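Local structure of 23S rRNA-specific endonuclease VapC20 (5WZ4) at residues A18-A23 and A126-G131. The protein cleaves 23S rRNA in the sarcin-ricin loop as the magnesium-dependent toxin of a type II toxin-antitoxin system. The protein carries 1 engineered substitution. Sequence-based numbering, arbitrary orientation.
Sequences ATSFWA and AYAFDG. Engineered in segment 18-23: Ala18 (natural residue Asp).
At the predicted magnesium site of this PIN domain, the C-terminal ends of the adjacent parallel strands 15-17 and 125-127 lie side by side, and Ala18, Ser20 and Phe21 touch residues 127-129. Ala18, an engineered replacement of the natural Asp, is the N-cap of helix 19-25; its side chain lies about 6 Å from that of Asp111, the other predicted metal ligand. Just past the end of strand 15-17, Ala18 N extends the pairing with a nearly straight hydrogen bond to Tyr127 O (2.9 Å), and its methyl meets that of Ala128, CB to CB at 3.7 Å. In the first turn of the helix, Ser20 OG accepts a hydrogen bond from Phe129 N at 2.9 Å (N-H...O 171°). Its chi1 of 58° sets OG between the backbone N and the carbonyl carbon, on the side facing the 128-129 peptide. A water lies 2.7 Å from Ser20 OG and donates to Phe129 O, so the backbone of Phe129 is tied to this serine both directly and through solvent.

Next to these polar links, Phe21, Tyr127 and Phe129 form a buried aromatic cluster, walled by Ala36 and Leu39 of helix 33-41 against Phe21. With CG anti to the backbone N (chi1 -173°), the Phe21 ring runs alongside Tyr127. Tyr127 CB lies over its face in a CH-pi contact, while the two ring planes are inclined at 46°. Tyr127 OH hydrogen-bonds to Leu39 O of the same helix. Phe129 is nearly parallel to Phe21 but slid aside, with CE2 3.7 Å from Phe21 CD2. The edge of the Phe129 ring meets the helix backbone, where CD2 sits 3.5 Å from Ser20 O, close to the ring plane.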
ATOM      1  N   ALA A  18       6.988  -1.041  11.463  1.00  8.00           N
ATOM      2  CA  ALA A  18       6.769  -0.391  10.176  1.00  6.82           C
ATOM      3  C   ALA A  18       7.590  -1.041   9.066  1.00  8.92           C
ATOM      4  O   ALA A  18       8.483  -1.845   9.331  1.00 10.21           O
ATOM      5  CB  ALA A  18       7.103   1.091  10.274  1.00  8.05           C
ATOM      6  N   THR A  19       7.292  -0.674   7.823  1.00  8.47           N
ATOM      7  CA  THR A  19       7.992  -1.228   6.669  1.00  8.05           C
ATOM      8  C   THR A  19       9.489  -0.952   6.709  1.00 11.08           C
ATOM      9  O   THR A  19      10.291  -1.811   6.347  1.00 13.23           O
ATOM     10  CB  THR A  19       7.422  -0.673   5.354  1.00 12.58           C
ATOM     11  OG1 THR A  19       6.041  -1.035   5.248  1.00 21.54           O
ATOM     12  CG2 THR A  19       8.179  -1.226   4.157  1.00 13.17           C
ATOM     13  N   SER A  20       9.866   0.243   7.155  1.00  7.82           N
ATOM     14  CA  SER A  20      11.277   0.616   7.206  1.00 10.24           C
ATOM     15  C   SER A  20      12.069  -0.364   8.063  1.00 14.31           C
ATOM     16  O   SER A  20      13.237  -0.647   7.781  1.00 10.98           O
ATOM     17  CB  SER A  20      11.445   2.043   7.735  1.00  8.13           C
ATOM     18  OG  SER A  20      10.875   2.191   9.021  1.00 10.33           O
ATOM     19  N   PHE A  21      11.430  -0.895   9.102  1.00  8.86           N
ATOM     20  CA  PHE A  21      12.077  -1.896   9.940  1.00 11.63           C
ATOM     21  C   PHE A  21      12.078  -3.269   9.269  1.00 12.49           C
ATOM     22  O   PHE A  21      13.133  -3.897   9.156  1.00  7.14           O
ATOM     23  CB  PHE A  21      11.410  -1.994  11.312  1.00 12.45           C
ATOM     24  CG  PHE A  21      12.151  -2.887  12.268  1.00 12.25           C
ATOM     25  CD1 PHE A  21      11.854  -4.237  12.349  1.00 10.31           C
ATOM     26  CD2 PHE A  21      13.164  -2.378  13.064  1.00 12.07           C
ATOM     27  CE1 PHE A  21      12.546  -5.061  13.209  1.00 13.66           C
ATOM     28  CE2 PHE A  21      13.857  -3.198  13.930  1.00 14.87           C
ATOM     29  CZ  PHE A  21      13.548  -4.544  14.001  1.00 12.31           C
ATOM     30  N   TRP A  22      10.906  -3.739   8.843  1.00  8.52           N
ATOM     31  CA  TRP A  22      10.818  -5.032   8.158  1.00  9.45           C
ATOM     32  C   TRP A  22      11.803  -5.113   6.995  1.00  8.66           C
ATOM     33  O   TRP A  22      12.457  -6.134   6.792  1.00  9.69           O
ATOM     34  CB  TRP A  22       9.406  -5.299   7.618  1.00  8.15           C
ATOM     35  CG  TRP A  22       8.309  -5.550   8.616  1.00  8.17           C
ATOM     36  CD1 TRP A  22       7.105  -4.906   8.671  1.00  6.53           C
ATOM     37  CD2 TRP A  22       8.279  -6.537   9.657  1.00  8.36           C
ATOM     38  NE1 TRP A  22       6.341  -5.410   9.689  1.00  8.65           N
ATOM     39  CE2 TRP A  22       7.035  -6.414  10.310  1.00 11.19           C
ATOM     40  CE3 TRP A  22       9.185  -7.500  10.110  1.00 12.83           C
ATOM     41  CZ2 TRP A  22       6.676  -7.215  11.394  1.00  7.30           C
ATOM     42  CZ3 TRP A  22       8.825  -8.297  11.185  1.00 12.80           C
ATOM     43  CH2 TRP A  22       7.582  -8.147  11.815  1.00 10.08           C
ATOM     44  N   ALA A  23      11.897  -4.029   6.230  1.00 12.82           N
ATOM     45  CA  ALA A  23      12.773  -3.983   5.064  1.00 12.12           C
ATOM     46  C   ALA A  23      14.233  -4.148   5.466  1.00 10.76           C
ATOM     47  O   ALA A  23      15.009  -4.788   4.764  1.00 13.77           O
ATOM     48  CB  ALA A  23      12.579  -2.685   4.301  1.00 17.28           C
ATOM     49  N   ALA A 126       7.327   2.411  18.193  1.00 12.93           N
ATOM     50  CA  ALA A 126       7.364   1.850  16.855  1.00  9.80           C
ATOM     51  C   ALA A 126       8.752   1.319  16.530  1.00 12.32           C
ATOM     52  O   ALA A 126       9.763   1.939  16.865  1.00 12.55           O
ATOM     53  CB  ALA A 126       6.943   2.894  15.826  1.00 12.07           C
ATOM     54  N   TYR A 127       8.798   0.157  15.891  1.00  8.57           N
ATOM     55  CA  TYR A 127      10.025  -0.297  15.259  1.00  9.38           C
ATOM     56  C   TYR A 127      10.046   0.275  13.854  1.00  9.79           C
ATOM     57  O   TYR A 127       9.327  -0.193  12.967  1.00  9.61           O
ATOM     58  CB  TYR A 127      10.121  -1.822  15.249  1.00  9.28           C
ATOM     59  CG  TYR A 127      10.830  -2.371  16.467  1.00 14.66           C
ATOM     60  CD1 TYR A 127      10.872  -1.648  17.650  1.00 12.25           C
ATOM     61  CD2 TYR A 127      11.476  -3.598  16.425  1.00 16.48           C
ATOM     62  CE1 TYR A 127      11.527  -2.137  18.763  1.00 14.12           C
ATOM     63  CE2 TYR A 127      12.137  -4.095  17.533  1.00 15.62           C
ATOM     64  CZ  TYR A 127      12.156  -3.360  18.700  1.00 16.80           C
ATOM     65  OH  TYR A 127      12.810  -3.846  19.808  1.00 18.15           O
ATOM     66  N   ALA A 128      10.853   1.313  13.670  1.00 10.65           N
ATOM     67  CA  ALA A 128      10.867   2.075  12.431  1.00 11.58           C
ATOM     68  C   ALA A 128      12.114   2.938  12.359  1.00 13.30           C
ATOM     69  O   ALA A 128      12.732   3.231  13.380  1.00 12.98           O
ATOM     70  CB  ALA A 128       9.620   2.940  12.323  1.00  9.16           C
ATOM     71  N   PHE A 129      12.474   3.338  11.145  1.00 12.38           N
ATOM     72  CA  PHE A 129      13.610   4.223  10.925  1.00 11.74           C
ATOM     73  C   PHE A 129      13.171   5.460  10.147  1.00 14.04           C
ATOM     74  O   PHE A 129      12.045   5.515   9.650  1.00 15.31           O
ATOM     75  CB  PHE A 129      14.722   3.498  10.164  1.00 10.19           C
ATOM     76  CG  PHE A 129      15.241   2.270  10.858  1.00 14.44           C
ATOM     77  CD1 PHE A 129      16.087   2.379  11.951  1.00 14.41           C
ATOM     78  CD2 PHE A 129      14.897   1.004  10.407  1.00 15.56           C
ATOM     79  CE1 PHE A 129      16.568   1.252  12.589  1.00 14.07           C
ATOM     80  CE2 PHE A 129      15.377  -0.128  11.039  1.00 17.77           C
ATOM     81  CZ  PHE A 129      16.214  -0.005  12.133  1.00 16.51           C
ATOM     82  N   ASP A 130      14.068   6.445  10.080  1.00 18.57           N
ATOM     83  CA  ASP A 130      13.965   7.621   9.203  1.00 21.36           C
ATOM     84  C   ASP A 130      13.018   8.729   9.684  1.00 20.88           C
ATOM     85  O   ASP A 130      12.762   9.684   8.952  1.00 20.12           O
ATOM     86  CB  ASP A 130      13.572   7.190   7.787  1.00 27.41           C
ATOM     87  CG  ASP A 130      14.543   6.184   7.200  1.00 28.92           C
ATOM     88  OD1 ASP A 130      15.761   6.319   7.447  1.00 29.09           O
ATOM     89  OD2 ASP A 130      14.090   5.256   6.499  1.00 28.36           O
ATOM     90  N   GLY A 131      12.512   8.608  10.906  1.00 12.79           N
ATOM     91  CA  GLY A 131      11.966   9.755  11.616  1.00 15.08           C
ATOM     92  C   GLY A 131      10.528  10.193  11.395  1.00 12.94           C
ATOM     93  O   GLY A 131      10.083  11.152  12.023  1.00 10.62           O
TER
HETATM   94  O   HOH W   1       9.379   4.487   8.908  1.00 40.00           O